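PDB 3LKV: ABC transporter substrate-binding protein from Vibrio cholerae, which probably serves as the periplasmic substrate-binding component of an ABC transporter, holding a phenylalanine between its two lobes. Local coordinates for residues L123-K134 with L160-I170. Sequence-based numbering, arbitrary orientation.
Sequences LSPVEQHVELIK and LLKLSAAKHGI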
ATOM      1  N   LEU A 123     -17.898 -10.847 -18.048  1.00 26.44           N
ATOM      2  CA  LEU A 123     -19.013 -11.737 -18.331  1.00 26.75           C
ATOM      3  C   LEU A 123     -18.490 -13.157 -18.508  1.00 26.71           C
ATOM      4  O   LEU A 123     -17.655 -13.341 -19.324  1.00 27.24           O
ATOM      5  CB  LEU A 123     -19.745 -11.306 -19.591  1.00 27.03           C
ATOM      6  CG  LEU A 123     -20.859 -12.289 -20.008  1.00 29.83           C
ATOM      7  CD1 LEU A 123     -21.895 -12.390 -18.894  1.00 25.96           C
ATOM      8  CD2 LEU A 123     -21.528 -11.887 -21.336  1.00 33.36           C
ATOM      9  N   SER A 124     -18.930 -14.122 -17.681  1.00 26.29           N
ATOM     10  CA  SER A 124     -18.458 -15.500 -17.758  1.00 25.85           C
ATOM     11  C   SER A 124     -18.980 -16.204 -19.001  1.00 25.47           C
ATOM     12  O   SER A 124     -20.114 -16.045 -19.343  1.00 24.54           O
ATOM     13  CB  SER A 124     -19.008 -16.266 -16.579  1.00 26.05           C
ATOM     14  OG  SER A 124     -18.486 -15.763 -15.385  1.00 25.73           O
ATOM     15  N   PRO A 125     -18.154 -17.010 -19.661  1.00 26.10           N
ATOM     16  CA  PRO A 125     -18.688 -17.870 -20.727  1.00 26.05           C
ATOM     17  C   PRO A 125     -19.349 -19.124 -20.115  1.00 26.15           C
ATOM     18  O   PRO A 125     -18.758 -20.225 -20.055  1.00 25.02           O
ATOM     19  CB  PRO A 125     -17.427 -18.251 -21.516  1.00 26.13           C
ATOM     20  CG  PRO A 125     -16.341 -18.304 -20.428  1.00 27.34           C
ATOM     21  CD  PRO A 125     -16.752 -17.342 -19.322  1.00 25.94           C
ATOM     22  N   VAL A 126     -20.573 -18.954 -19.653  1.00 25.90           N
ATOM     23  CA  VAL A 126     -21.262 -20.019 -18.921  1.00 25.77           C
ATOM     24  C   VAL A 126     -21.401 -21.311 -19.798  1.00 26.63           C
ATOM     25  O   VAL A 126     -21.130 -22.412 -19.332  1.00 24.83           O
ATOM     26  CB  VAL A 126     -22.623 -19.483 -18.407  1.00 25.98           C
ATOM     27  CG1 VAL A 126     -23.513 -20.591 -17.777  1.00 23.59           C
ATOM     28  CG2 VAL A 126     -22.364 -18.304 -17.455  1.00 23.99           C
ATOM     29  N   GLU A 127     -21.825 -21.151 -21.054  1.00 27.33           N
ATOM     30  CA  GLU A 127     -21.961 -22.282 -21.988  1.00 28.49           C
ATOM     31  C   GLU A 127     -20.666 -23.092 -22.060  1.00 28.18           C
ATOM     32  O   GLU A 127     -20.641 -24.325 -21.957  1.00 27.85           O
ATOM     33  CB  GLU A 127     -22.340 -21.771 -23.392  1.00 29.70           C
ATOM     34  CG  GLU A 127     -22.320 -22.843 -24.556  1.00 31.33           C
ATOM     35  CD  GLU A 127     -23.364 -23.956 -24.415  1.00 36.79           C
ATOM     36  OE1 GLU A 127     -23.252 -24.961 -25.178  1.00 40.48           O
ATOM     37  OE2 GLU A 127     -24.286 -23.846 -23.553  1.00 39.12           O
ATOM     38  N   GLN A 128     -19.574 -22.383 -22.205  1.00 28.12           N
ATOM     39  CA  GLN A 128     -18.288 -23.037 -22.235  1.00 28.47           C
ATOM     40  C   GLN A 128     -17.991 -23.757 -20.894  1.00 28.00           C
ATOM     41  O   GLN A 128     -17.448 -24.861 -20.885  1.00 27.79           O
ATOM     42  CB  GLN A 128     -17.243 -22.002 -22.629  1.00 28.82           C
ATOM     43  CG  GLN A 128     -15.914 -22.505 -23.022  1.00 32.09           C
ATOM     44  CD  GLN A 128     -14.927 -21.369 -23.406  1.00 35.73           C
ATOM     45  OE1 GLN A 128     -15.288 -20.186 -23.491  1.00 36.51           O
ATOM     46  NE2 GLN A 128     -13.683 -21.752 -23.650  1.00 36.06           N
ATOM     47  N   HIS A 129     -18.401 -23.183 -19.770  1.00 26.77           N
ATOM     48  CA  HIS A 129     -18.205 -23.856 -18.497  1.00 26.60           C
ATOM     49  C   HIS A 129     -19.035 -25.164 -18.390  1.00 26.64           C
ATOM     50  O   HIS A 129     -18.566 -26.151 -17.852  1.00 25.73           O
ATOM     51  CB  HIS A 129     -18.571 -22.945 -17.308  1.00 25.98           C
ATOM     52  CG  HIS A 129     -17.636 -21.793 -17.110  1.00 26.07           C
ATOM     53  ND1 HIS A 129     -17.951 -20.717 -16.316  1.00 25.07           N
ATOM     54  CD2 HIS A 129     -16.393 -21.552 -17.592  1.00 27.44           C
ATOM     55  CE1 HIS A 129     -16.945 -19.857 -16.320  1.00 28.59           C
ATOM     56  NE2 HIS A 129     -15.981 -20.342 -17.083  1.00 27.27           N
ATOM     57  N   VAL A 130     -20.271 -25.149 -18.866  1.00 26.21           N
ATOM     58  CA  VAL A 130     -21.088 -26.345 -18.828  1.00 26.21           C
ATOM     59  C   VAL A 130     -20.483 -27.444 -19.698  1.00 27.34           C
ATOM     60  O   VAL A 130     -20.447 -28.637 -19.295  1.00 26.63           O
ATOM     61  CB  VAL A 130     -22.495 -26.039 -19.307  1.00 26.19           C
ATOM     62  CG1 VAL A 130     -23.320 -27.345 -19.507  1.00 24.26           C
ATOM     63  CG2 VAL A 130     -23.153 -25.053 -18.308  1.00 24.37           C
ATOM     64  N   GLU A 131     -20.033 -27.052 -20.889  1.00 28.38           N
ATOM     65  CA  GLU A 131     -19.437 -28.009 -21.819  1.00 30.24           C
ATOM     66  C   GLU A 131     -18.183 -28.540 -21.170  1.00 30.11           C
ATOM     67  O   GLU A 131     -17.914 -29.726 -21.247  1.00 29.48           O
ATOM     68  CB  GLU A 131     -19.199 -27.425 -23.241  1.00 31.38           C
ATOM     69  CG  GLU A 131     -20.571 -27.177 -23.969  1.00 36.30           C
ATOM     70  CD  GLU A 131     -20.548 -26.416 -25.343  1.00 44.57           C
ATOM     71  OE1 GLU A 131     -19.797 -25.411 -25.519  1.00 48.78           O
ATOM     72  OE2 GLU A 131     -21.370 -26.811 -26.231  1.00 49.66           O
ATOM     73  N   LEU A 132     -17.479 -27.703 -20.425  1.00 30.22           N
ATOM     74  CA  LEU A 132     -16.267 -28.165 -19.772  1.00 29.96           C
ATOM     75  C   LEU A 132     -16.560 -29.119 -18.592  1.00 30.55           C
ATOM     76  O   LEU A 132     -15.858 -30.133 -18.430  1.00 29.73           O
ATOM     77  CB  LEU A 132     -15.419 -26.978 -19.382  1.00 29.75           C
ATOM     78  CG  LEU A 132     -14.046 -27.204 -18.769  1.00 30.46           C
ATOM     79  CD1 LEU A 132     -13.196 -28.187 -19.581  1.00 29.48           C
ATOM     80  CD2 LEU A 132     -13.338 -25.842 -18.657  1.00 31.73           C
ATOM     81  N   ILE A 133     -17.610 -28.836 -17.819  1.00 30.13           N
ATOM     82  CA  ILE A 133     -18.044 -29.705 -16.736  1.00 31.04           C
ATOM     83  C   ILE A 133     -18.427 -31.074 -17.302  1.00 32.26           C
ATOM     84  O   ILE A 133     -18.054 -32.092 -16.750  1.00 30.57           O
ATOM     85  CB  ILE A 133     -19.237 -29.105 -15.942  1.00 30.75           C
ATOM     86  CG1 ILE A 133     -18.791 -27.921 -15.065  1.00 30.33           C
ATOM     87  CG2 ILE A 133     -19.862 -30.119 -15.023  1.00 29.38           C
ATOM     88  CD1 ILE A 133     -20.014 -26.996 -14.543  1.00 25.06           C
ATOM     89  N   LYS A 134     -19.131 -31.082 -18.427  1.00 34.21           N
ATOM     90  CA  LYS A 134     -19.527 -32.335 -19.097  1.00 35.56           C
ATOM     91  C   LYS A 134     -18.322 -33.131 -19.627  1.00 34.91           C
ATOM     92  O   LYS A 134     -18.331 -34.356 -19.654  1.00 35.28           O
ATOM     93  CB  LYS A 134     -20.523 -32.050 -20.231  1.00 36.76           C
ATOM     94  CG  LYS A 134     -21.319 -33.301 -20.777  1.00 42.58           C
ATOM     95  CD  LYS A 134     -22.717 -32.888 -21.428  1.00 49.23           C
ATOM     96  CE  LYS A 134     -23.101 -33.677 -22.750  1.00 52.21           C
ATOM     97  NZ  LYS A 134     -23.451 -32.700 -23.890  1.00 54.06           N
ATOM     98  N   LEU A 160     -28.146 -17.245 -17.890  1.00 30.33           N
ATOM     99  CA  LEU A 160     -27.302 -17.941 -18.855  1.00 30.35           C
ATOM    100  C   LEU A 160     -27.139 -19.414 -18.477  1.00 31.01           C
ATOM    101  O   LEU A 160     -27.090 -20.290 -19.348  1.00 31.52           O
ATOM    102  CB  LEU A 160     -25.929 -17.300 -18.976  1.00 29.39           C
ATOM    103  CG  LEU A 160     -25.902 -15.938 -19.690  1.00 29.06           C
ATOM    104  CD1 LEU A 160     -24.522 -15.291 -19.440  1.00 25.81           C
ATOM    105  CD2 LEU A 160     -26.192 -16.030 -21.225  1.00 24.19           C
ATOM    106  N   LEU A 161     -27.005 -19.687 -17.184  1.00 30.91           N
ATOM    107  CA  LEU A 161     -26.814 -21.049 -16.752  1.00 30.80           C
ATOM    108  C   LEU A 161     -28.100 -21.879 -17.054  1.00 31.98           C
ATOM    109  O   LEU A 161     -27.983 -23.010 -17.547  1.00 31.66           O
ATOM    110  CB  LEU A 161     -26.425 -21.087 -15.287  1.00 29.91           C
ATOM    111  CG  LEU A 161     -26.137 -22.454 -14.684  1.00 29.21           C
ATOM    112  CD1 LEU A 161     -25.040 -23.205 -15.425  1.00 27.46           C
ATOM    113  CD2 LEU A 161     -25.782 -22.281 -13.199  1.00 27.94           C
ATOM    114  N   LYS A 162     -29.291 -21.300 -16.823  1.00 32.73           N
ATOM    115  CA  LYS A 162     -30.564 -22.011 -17.024  1.00 34.61           C
ATOM    116  C   LYS A 162     -30.788 -22.396 -18.486  1.00 35.43           C
ATOM    117  O   LYS A 162     -31.208 -23.518 -18.764  1.00 36.02           O
ATOM    118  CB  LYS A 162     -31.763 -21.205 -16.503  1.00 35.58           C
ATOM    119  CG  LYS A 162     -31.912 -21.178 -14.912  1.00 38.48           C
ATOM    120  CD  LYS A 162     -33.072 -20.202 -14.431  1.00 43.26           C
ATOM    121  CE  LYS A 162     -32.972 -19.694 -12.954  1.00 45.31           C
ATOM    122  NZ  LYS A 162     -33.582 -20.612 -11.862  1.00 45.90           N
ATOM    123  N   LEU A 163     -30.473 -21.489 -19.405  1.00 35.65           N
ATOM    124  CA  LEU A 163     -30.520 -21.797 -20.830  1.00 36.88           C
ATOM    125  C   LEU A 163     -29.498 -22.864 -21.231  1.00 36.74           C
ATOM    126  O   LEU A 163     -29.775 -23.745 -22.034  1.00 35.87           O
ATOM    127  CB  LEU A 163     -30.313 -20.539 -21.691  1.00 37.17           C
ATOM    128  CG  LEU A 163     -31.378 -19.398 -21.562  1.00 40.51           C
ATOM    129  CD1 LEU A 163     -30.934 -18.111 -22.377  1.00 40.67           C
ATOM    130  CD2 LEU A 163     -32.866 -19.817 -21.924  1.00 40.42           C
ATOM    131  N   SER A 164     -28.297 -22.781 -20.697  1.00 37.27           N
ATOM    132  CA  SER A 164     -27.283 -23.741 -21.093  1.00 37.60           C
ATOM    133  C   SER A 164     -27.469 -25.144 -20.459  1.00 37.58           C
ATOM    134  O   SER A 164     -27.208 -26.164 -21.113  1.00 37.40           O
ATOM    135  CB  SER A 164     -25.896 -23.191 -20.823  1.00 37.58           C
ATOM    136  OG  SER A 164     -24.979 -24.226 -21.059  1.00 39.82           O
ATOM    137  N   ALA A 165     -27.935 -25.195 -19.216  1.00 37.71           N
ATOM    138  CA  ALA A 165     -28.280 -26.485 -18.567  1.00 37.97           C
ATOM    139  C   ALA A 165     -29.353 -27.209 -19.369  1.00 38.24           C
ATOM    140  O   ALA A 165     -29.175 -28.379 -19.734  1.00 37.58           O
ATOM    141  CB  ALA A 165     -28.757 -26.277 -17.157  1.00 36.98           C
ATOM    142  N   ALA A 166     -30.439 -26.497 -19.676  1.00 38.83           N
ATOM    143  CA  ALA A 166     -31.529 -27.036 -20.509  1.00 39.29           C
ATOM    144  C   ALA A 166     -31.053 -27.482 -21.915  1.00 39.43           C
ATOM    145  O   ALA A 166     -31.383 -28.580 -22.353  1.00 39.13           O
ATOM    146  CB  ALA A 166     -32.686 -26.020 -20.634  1.00 39.63           C
ATOM    147  N   LYS A 167     -30.279 -26.648 -22.611  1.00 39.26           N
ATOM    148  CA  LYS A 167     -29.697 -27.052 -23.904  1.00 39.23           C
ATOM    149  C   LYS A 167     -28.925 -28.388 -23.841  1.00 38.15           C
ATOM    150  O   LYS A 167     -28.956 -29.151 -24.790  1.00 38.60           O
ATOM    151  CB  LYS A 167     -28.766 -25.967 -24.458  1.00 39.78           C
ATOM    152  CG  LYS A 167     -27.831 -26.460 -25.558  1.00 42.81           C
ATOM    153  CD  LYS A 167     -26.956 -25.363 -26.197  1.00 46.90           C
ATOM    154  CE  LYS A 167     -26.207 -25.932 -27.421  1.00 48.34           C
ATOM    155  NZ  LYS A 167     -25.065 -25.062 -27.757  1.00 49.64           N
ATOM    156  N   HIS A 168     -28.233 -28.659 -22.738  1.00 36.94           N
ATOM    157  CA  HIS A 168     -27.426 -29.869 -22.607  1.00 36.26           C
ATOM    158  C   HIS A 168     -28.094 -31.005 -21.822  1.00 34.59           C
ATOM    159  O   HIS A 168     -27.458 -32.008 -21.499  1.00 33.99           O
ATOM    160  CB  HIS A 168     -26.031 -29.512 -22.045  1.00 36.57           C
ATOM    161  CG  HIS A 168     -25.135 -28.877 -23.072  1.00 39.07           C
ATOM    162  ND1 HIS A 168     -24.189 -29.589 -23.780  1.00 42.94           N
ATOM    163  CD2 HIS A 168     -25.089 -27.611 -23.550  1.00 41.31           C
ATOM    164  CE1 HIS A 168     -23.587 -28.782 -24.639  1.00 44.78           C
ATOM    165  NE2 HIS A 168     -24.119 -27.577 -24.523  1.00 43.83           N
ATOM    166  N   GLY A 169     -29.377 -30.862 -21.543  1.00 33.10           N
ATOM    167  CA  GLY A 169     -30.113 -31.878 -20.796  1.00 32.75           C
ATOM    168  C   GLY A 169     -29.693 -32.087 -19.345  1.00 32.29           C
ATOM    169  O   GLY A 169     -29.856 -33.166 -18.811  1.00 31.80           O
ATOM    170  N   ILE A 170     -29.179 -31.050 -18.699  1.00 31.67           N
ATOM    171  CA  ILE A 170     -28.659 -31.127 -17.340  1.00 31.01           C
ATOM    172  C   ILE A 170     -29.628 -30.406 -16.410  1.00 30.56           C
ATOM    173  O   ILE A 170     -30.031 -29.269 -16.660  1.00 31.49           O
ATOM    174  CB  ILE A 170     -27.237 -30.485 -17.257  1.00 31.38           C
ATOM    175  CG1 ILE A 170     -26.228 -31.373 -17.992  1.00 32.12           C
ATOM    176  CG2 ILE A 170     -26.774 -30.266 -15.826  1.00 28.92           C
ATOM    177  CD1 ILE A 170     -24.935 -30.647 -18.287  1.00 31.85           C
TER
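Glu127 meets helix 160-167 through a chain that leaves with CG anti to the backbone N (chi1 172°) and then bends at chi2 (65°), which turns its carboxylate over Ser164, itself rotated with OG anti to its own N. Three donors converge there. Ser164 OG gives a 2.6 Å hydrogen bond to Glu127 OE2 on the anti side, tilted out of the carboxylate plane. Glu127 OE1 takes two donors from opposite faces of that plane: His168 NE2 at 2.8 Å on the syn side, likewise tilted and moderately bent (N-H...O 151°), and Lys167 NZ at 3.2 Å from well above the plane, as a salt bridge. The His168 ring is gripped at both nitrogens, since Lys134 NZ donates to His168 ND1 at 3.2 Å almost in the ring plane, so its rotation should be fixed. The CG of Glu131 lies 3.5 Å from His168 CE1, and its carboxylate stands nearly perpendicular to the ring.

Below these polar groups the packing is apolar. Val126 CG1 lies 3.5 Å from Leu161 CA, while Val130 splits its branches, CG2 reaching Leu161 CD1 at 3.9 Å and CG1 meeting Ile170 CD1 tip to tip. A Schellman motif with Gly169 at C-prime ends helix 152-167, and the chain passes through Ile170 into strand 171-176.

The side chain of Ser124, preceding helix 126-136, lies about 7 Å from the bound phenylalanine. Both helices pack on one side of the mixed sheet in one lobe of this periplasmic-binding-protein fold: Leu161 touches strands 142-147, 171-176 and 196-199, Val126 rests on Tyr198, and Ile170 on Ile143.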